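Local structure of putative lipoprotein (4EXR) at residues A119-E133 / K146-V160. The protein is of unknown function but carries two PepSY-type (peptidase propeptide and YPEB) domains and is probably a secreted lipoprotein held at the cell surface. Numbering follows the deposited sequence. Where two conformers were deposited one is given.
Sequences AMEIALKEQNGIVKE and KIRIDKDKNEYDIKV
The side-chain amide of Q127 lies flat over one face of the Y156 ring, the two planes 2° apart. Q127 OE1 sits above the ring centre, and Q127 CG makes a CH-pi contact, 4.2 Å from the Y156 ring centroid. CG anti to the backbone N (chi1 175°) and a bend at chi2 bring it there. Q127 NE2 also donates to N128 O at 3.0 Å, on an in-plane lone pair. This bond, with the stack on Y156, helps set the rotation of the amide.

Helix 119-126 lies across strands 146-151 and 154-160. A123 faces the sheet, and its CB touches I147 CB at 3.7 Å and I158 CB at 3.8 Å. I149 CD1 touches the carbonyls of A123 and Q127, 3.5 Å from Q127 O. On the same sheet face V131 sends CG1 to I147 CG2 and CG2 to I149 CG1. W134 also touches M120 and I147.

Strand 130-133 pairs antiparallel with 146-151. I130 and D150 form a hydrogen-bonded pair. K132 N donates to R148 O and R148 N to E133 O, so two residues face one in a beta bulge. K132 lays CG and CE against D150, with CE 3.2 Å from OD2. K132 NZ stays 4.4 Å from D150 OD2 and instead forms a salt bridge with E23.

This is part of the helix-on-sheet packing of the second PepSY domain. The apolar face of I147, I149 and V131 lies under the helix; R148 (bridged to D157 within the hairpin), D150 and E133 project from the other. Apolar close packing thus holds the helix; charge stays off that face.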
loop_
_atom_site.group_PDB
_atom_site.type_symbol
_atom_site.label_atom_id
_atom_site.label_comp_id
_atom_site.label_asym_id
_atom_site.label_seq_id
_atom_site.Cartn_x
_atom_site.Cartn_y
_atom_site.Cartn_z
ATOM N N ALA A 119 -5.781 -26.377 -13.671
ATOM C CA ALA A 119 -5.121 -25.531 -14.663
ATOM C C ALA A 119 -3.617 -25.810 -14.754
ATOM O O ALA A 119 -3.057 -25.857 -15.852
ATOM C CB ALA A 119 -5.374 -24.047 -14.370
HETATM N N MSE A 120 -2.971 -25.973 -13.602
HETATM C CA MSE A 120 -1.539 -26.265 -13.555
HETATM C C MSE A 120 -1.194 -27.599 -14.236
HETATM O O MSE A 120 -0.180 -27.709 -14.936
HETATM C CB MSE A 120 -1.038 -26.289 -12.110
HETATM C CG MSE A 120 -1.017 -24.931 -11.410
HETATM SE SE MSE A 120 -0.184 -25.043 -9.619
HETATM C CE MSE A 120 -1.731 -25.421 -8.499
ATOM N N GLU A 121 -2.040 -28.607 -14.039
ATOM C CA GLU A 121 -1.844 -29.901 -14.713
ATOM C C GLU A 121 -1.936 -29.776 -16.234
ATOM O O GLU A 121 -1.140 -30.363 -16.958
ATOM C CB GLU A 121 -2.848 -30.934 -14.205
ATOM C CG GLU A 121 -2.589 -31.391 -12.778
ATOM C CD GLU A 121 -3.754 -32.167 -12.194
ATOM O OE1 GLU A 121 -4.789 -32.322 -12.886
ATOM O OE2 GLU A 121 -3.633 -32.613 -11.034
ATOM N N ILE A 122 -2.904 -29.007 -16.716
ATOM C CA ILE A 122 -3.026 -28.749 -18.147
ATOM C C ILE A 122 -1.789 -28.027 -18.694
ATOM O O ILE A 122 -1.253 -28.385 -19.748
ATOM C CB ILE A 122 -4.304 -27.931 -18.464
ATOM C CG1 ILE A 122 -5.540 -28.823 -18.318
ATOM C CG2 ILE A 122 -4.232 -27.340 -19.871
ATOM C CD1 ILE A 122 -6.860 -28.077 -18.350
ATOM N N ALA A 123 -1.330 -27.013 -17.967
ATOM C CA ALA A 123 -0.159 -26.245 -18.388
ATOM C C ALA A 123 1.105 -27.104 -18.413
ATOM O O ALA A 123 1.955 -26.964 -19.297
ATOM C CB ALA A 123 0.039 -25.036 -17.476
ATOM N N LEU A 124 1.229 -27.988 -17.435
ATOM C CA LEU A 124 2.411 -28.841 -17.338
ATOM C C LEU A 124 2.495 -29.878 -18.460
ATOM O O LEU A 124 3.585 -30.331 -18.803
ATOM C CB LEU A 124 2.470 -29.515 -15.977
ATOM C CG LEU A 124 3.038 -28.628 -14.877
ATOM C CD1 LEU A 124 2.795 -29.259 -13.523
ATOM C CD2 LEU A 124 4.525 -28.381 -15.103
ATOM N N LYS A 125 1.346 -30.249 -19.022
ATOM C CA LYS A 125 1.311 -31.171 -20.152
ATOM C C LYS A 125 1.669 -30.453 -21.443
ATOM O O LYS A 125 2.024 -31.083 -22.438
ATOM C CB LYS A 125 -0.069 -31.824 -20.282
ATOM C CG LYS A 125 -0.480 -32.644 -19.073
ATOM C CD LYS A 125 -1.098 -33.966 -19.485
ATOM C CE LYS A 125 -2.372 -33.780 -20.274
ATOM N NZ LYS A 125 -2.877 -35.096 -20.765
ATOM N N GLU A 126 1.563 -29.131 -21.427
ATOM C CA GLU A 126 1.935 -28.318 -22.580
ATOM C C GLU A 126 3.423 -27.976 -22.521
ATOM O O GLU A 126 4.084 -27.806 -23.551
ATOM C CB GLU A 126 1.109 -27.030 -22.613
ATOM C CG GLU A 126 1.327 -26.192 -23.855
ATOM C CD GLU A 126 0.800 -26.870 -25.112
ATOM O OE1 GLU A 126 -0.127 -27.708 -24.996
ATOM O OE2 GLU A 126 1.312 -26.565 -26.213
ATOM N N GLN A 127 3.938 -27.881 -21.302
ATOM C CA GLN A 127 5.296 -27.417 -21.072
ATOM C C GLN A 127 5.758 -27.913 -19.716
ATOM O O GLN A 127 5.352 -27.369 -18.688
ATOM C CB GLN A 127 5.331 -25.887 -21.100
ATOM C CG GLN A 127 6.681 -25.283 -20.745
ATOM C CD GLN A 127 7.792 -25.768 -21.660
ATOM O OE1 GLN A 127 7.749 -25.557 -22.874
ATOM N NE2 GLN A 127 8.790 -26.436 -21.081
ATOM N N ASN A 128 6.587 -28.959 -19.698
ATOM C CA ASN A 128 7.060 -29.474 -18.416
ATOM C C ASN A 128 7.968 -28.476 -17.700
ATOM O O ASN A 128 8.418 -27.487 -18.280
ATOM C CB ASN A 128 7.748 -30.838 -18.556
ATOM C CG ASN A 128 7.769 -31.616 -17.244
ATOM O OD1 ASN A 128 6.964 -31.360 -16.345
ATOM N ND2 ASN A 128 8.689 -32.564 -17.128
ATOM N N GLY A 129 8.198 -28.727 -16.419
ATOM C CA GLY A 129 9.024 -27.853 -15.614
ATOM C C GLY A 129 8.440 -27.735 -14.231
ATOM O O GLY A 129 7.712 -28.619 -13.785
ATOM N N ILE A 130 8.757 -26.631 -13.563
ATOM C CA ILE A 130 8.299 -26.359 -12.210
ATOM C C ILE A 130 7.383 -25.131 -12.191
ATOM O O ILE A 130 7.758 -24.069 -12.692
ATOM C CB ILE A 130 9.494 -26.071 -11.283
ATOM C CG1 ILE A 130 10.481 -27.247 -11.287
ATOM C CG2 ILE A 130 9.020 -25.757 -9.878
ATOM C CD1 ILE A 130 9.871 -28.567 -10.872
ATOM N N VAL A 131 6.194 -25.280 -11.605
ATOM C CA VAL A 131 5.239 -24.178 -11.489
ATOM C C VAL A 131 5.626 -23.264 -10.332
ATOM O O VAL A 131 5.685 -23.701 -9.187
ATOM C CB VAL A 131 3.798 -24.685 -11.272
ATOM C CG1 VAL A 131 2.836 -23.507 -11.094
ATOM C CG2 VAL A 131 3.342 -25.570 -12.437
ATOM N N LYS A 132 5.885 -21.996 -10.639
ATOM C CA LYS A 132 6.342 -21.032 -9.644
ATOM C C LYS A 132 5.229 -20.110 -9.160
ATOM O O LYS A 132 5.256 -19.650 -8.024
ATOM C CB LYS A 132 7.452 -20.155 -10.228
ATOM C CG LYS A 132 8.695 -20.913 -10.659
ATOM C CD LYS A 132 9.466 -21.442 -9.464
ATOM C CE LYS A 132 10.731 -22.161 -9.910
ATOM N NZ LYS A 132 11.574 -22.548 -8.750
ATOM N N GLU A 133 4.277 -19.821 -10.045
ATOM C CA GLU A 133 3.198 -18.892 -9.738
ATOM C C GLU A 133 2.000 -19.198 -10.616
ATOM O O GLU A 133 2.137 -19.781 -11.692
ATOM C CB GLU A 133 3.649 -17.438 -9.973
ATOM C CG GLU A 133 2.619 -16.383 -9.549
ATOM C CD GLU A 133 2.771 -15.060 -10.278
ATOM O OE1 GLU A 133 3.923 -14.629 -10.485
ATOM O OE2 GLU A 133 1.737 -14.457 -10.649
ATOM N N LYS A 146 -3.098 -18.002 -15.772
ATOM C CA LYS A 146 -1.787 -17.808 -16.364
ATOM C C LYS A 146 -0.811 -18.539 -15.451
ATOM O O LYS A 146 -0.618 -18.142 -14.305
ATOM C CB LYS A 146 -1.452 -16.327 -16.404
ATOM C CG LYS A 146 -0.086 -15.988 -16.994
ATOM C CD LYS A 146 0.159 -14.499 -16.818
ATOM C CE LYS A 146 1.371 -14.015 -17.574
ATOM N NZ LYS A 146 1.509 -12.533 -17.452
ATOM N N ILE A 147 -0.232 -19.627 -15.948
ATOM C CA ILE A 147 0.655 -20.466 -15.144
ATOM C C ILE A 147 2.109 -20.181 -15.499
ATOM O O ILE A 147 2.502 -20.270 -16.663
ATOM C CB ILE A 147 0.360 -21.976 -15.361
ATOM C CG1 ILE A 147 -1.150 -22.259 -15.243
ATOM C CG2 ILE A 147 1.203 -22.837 -14.411
ATOM C CD1 ILE A 147 -1.756 -21.892 -13.908
ATOM N N ARG A 148 2.905 -19.832 -14.493
ATOM C CA ARG A 148 4.321 -19.571 -14.705
ATOM C C ARG A 148 5.128 -20.848 -14.428
ATOM O O ARG A 148 5.060 -21.403 -13.334
ATOM C CB ARG A 148 4.797 -18.428 -13.803
ATOM C CG ARG A 148 6.310 -18.333 -13.663
ATOM C CD ARG A 148 6.964 -17.947 -14.976
ATOM N NE ARG A 148 6.528 -16.625 -15.422
ATOM C CZ ARG A 148 7.309 -15.550 -15.472
ATOM N NH1 ARG A 148 8.588 -15.631 -15.115
ATOM N NH2 ARG A 148 6.811 -14.393 -15.893
ATOM N N ILE A 149 5.863 -21.316 -15.434
ATOM C CA ILE A 149 6.611 -22.573 -15.347
ATOM C C ILE A 149 8.060 -22.334 -15.747
ATOM O O ILE A 149 8.323 -21.803 -16.824
ATOM C CB ILE A 149 5.991 -23.676 -16.266
ATOM C CG1 ILE A 149 4.589 -24.055 -15.782
ATOM C CG2 ILE A 149 6.892 -24.933 -16.336
ATOM C CD1 ILE A 149 3.786 -24.879 -16.768
ATOM N N ASP A 150 8.991 -22.718 -14.873
ATOM C CA ASP A 150 10.423 -22.616 -15.150
ATOM C C ASP A 150 10.975 -23.969 -15.587
ATOM O O ASP A 150 10.682 -24.987 -14.966
ATOM C CB ASP A 150 11.201 -22.149 -13.910
ATOM C CG ASP A 150 10.874 -20.722 -13.507
ATOM O OD1 ASP A 150 10.111 -20.051 -14.236
ATOM O OD2 ASP A 150 11.395 -20.270 -12.464
ATOM N N LYS A 151 11.781 -23.968 -16.646
ATOM C CA LYS A 151 12.425 -25.180 -17.154
ATOM C C LYS A 151 13.802 -24.806 -17.712
ATOM O O LYS A 151 13.900 -24.033 -18.671
ATOM C CB LYS A 151 11.553 -25.833 -18.242
ATOM C CG LYS A 151 12.207 -26.993 -19.010
ATOM C CD LYS A 151 12.159 -28.298 -18.227
ATOM C CE LYS A 151 12.568 -29.497 -19.085
ATOM N NZ LYS A 151 11.739 -29.663 -20.318
ATOM N N ASP A 152 14.854 -25.351 -17.103
ATOM C CA ASP A 152 16.239 -25.020 -17.456
ATOM C C ASP A 152 16.469 -23.520 -17.266
ATOM O O ASP A 152 16.197 -22.976 -16.193
ATOM C CB ASP A 152 16.570 -25.468 -18.890
ATOM C CG ASP A 152 18.075 -25.518 -19.169
ATOM O OD1 ASP A 152 18.875 -25.543 -18.202
ATOM O OD2 ASP A 152 18.451 -25.539 -20.364
ATOM N N LYS A 153 16.942 -22.849 -18.308
ATOM C CA LYS A 153 17.237 -21.423 -18.203
ATOM C C LYS A 153 15.993 -20.544 -18.381
ATOM O O LYS A 153 15.994 -19.374 -17.993
ATOM C CB LYS A 153 18.316 -21.030 -19.219
ATOM N N ASN A 154 14.929 -21.117 -18.938
ATOM C CA ASN A 154 13.800 -20.329 -19.435
ATOM C C ASN A 154 12.537 -20.314 -18.569
ATOM O O ASN A 154 12.227 -21.289 -17.877
ATOM C CB ASN A 154 13.446 -20.784 -20.852
ATOM C CG ASN A 154 14.626 -20.704 -21.798
ATOM O OD1 ASN A 154 15.243 -19.650 -21.952
ATOM N ND2 ASN A 154 14.957 -21.827 -22.428
ATOM N N GLU A 155 11.814 -19.196 -18.634
ATOM C CA GLU A 155 10.532 -19.034 -17.954
ATOM C C GLU A 155 9.405 -18.983 -18.984
ATOM O O GLU A 155 9.523 -18.313 -20.009
ATOM C CB GLU A 155 10.528 -17.754 -17.118
ATOM N N TYR A 156 8.319 -19.699 -18.708
ATOM C CA TYR A 156 7.199 -19.796 -19.636
ATOM C C TYR A 156 5.918 -19.388 -18.937
ATOM O O TYR A 156 5.679 -19.771 -17.789
ATOM C CB TYR A 156 7.048 -21.231 -20.164
ATOM C CG TYR A 156 8.227 -21.727 -20.972
ATOM C CD1 TYR A 156 9.289 -22.376 -20.358
ATOM C CD2 TYR A 156 8.275 -21.550 -22.352
ATOM C CE1 TYR A 156 10.372 -22.828 -21.090
ATOM C CE2 TYR A 156 9.357 -22.001 -23.094
ATOM C CZ TYR A 156 10.403 -22.640 -22.456
ATOM O OH TYR A 156 11.485 -23.090 -23.181
ATOM N N ASP A 157 5.105 -18.595 -19.627
ATOM C CA ASP A 157 3.755 -18.305 -19.173
ATOM C C ASP A 157 2.780 -19.062 -20.068
ATOM O O ASP A 157 2.797 -18.912 -21.294
ATOM C CB ASP A 157 3.472 -16.801 -19.215
ATOM C CG ASP A 157 4.176 -16.038 -18.097
ATOM O OD1 ASP A 157 4.346 -16.601 -16.995
ATOM O OD2 ASP A 157 4.551 -14.868 -18.320
ATOM N N ILE A 158 1.960 -19.902 -19.451
ATOM C CA ILE A 158 0.969 -20.674 -20.174
ATOM C C ILE A 158 -0.400 -20.144 -19.774
ATOM O O ILE A 158 -0.728 -20.118 -18.587
ATOM C CB ILE A 158 1.014 -22.170 -19.781
ATOM C CG1 ILE A 158 2.451 -22.706 -19.765
ATOM C CG2 ILE A 158 0.097 -22.995 -20.700
ATOM C CD1 ILE A 158 3.097 -22.789 -21.120
ATOM N N LYS A 159 -1.200 -19.733 -20.750
ATOM C CA LYS A 159 -2.549 -19.270 -20.462
ATOM C C LYS A 159 -3.557 -20.363 -20.774
ATOM O O LYS A 159 -3.562 -20.921 -21.876
ATOM C CB LYS A 159 -2.851 -17.979 -21.227
ATOM C CG LYS A 159 -1.874 -16.870 -20.860
ATOM C CD LYS A 159 -2.157 -15.555 -21.562
ATOM C CE LYS A 159 -1.198 -14.482 -21.048
ATOM N NZ LYS A 159 -1.369 -13.185 -21.745
ATOM N N VAL A 160 -4.380 -20.687 -19.779
ATOM C CA VAL A 160 -5.373 -21.749 -19.893
ATOM C C VAL A 160 -6.776 -21.174 -19.671
ATOM O O VAL A 160 -7.018 -20.538 -18.646
ATOM C CB VAL A 160 -5.114 -22.841 -18.827
ATOM C CG1 VAL A 160 -6.175 -23.931 -18.891
ATOM C CG2 VAL A 160 -3.699 -23.428 -18.962
HETATM O O HOH W 1 10.695 -32.616 -19.139
HETATM O O HOH W 2 1.008 -16.185 -13.353
#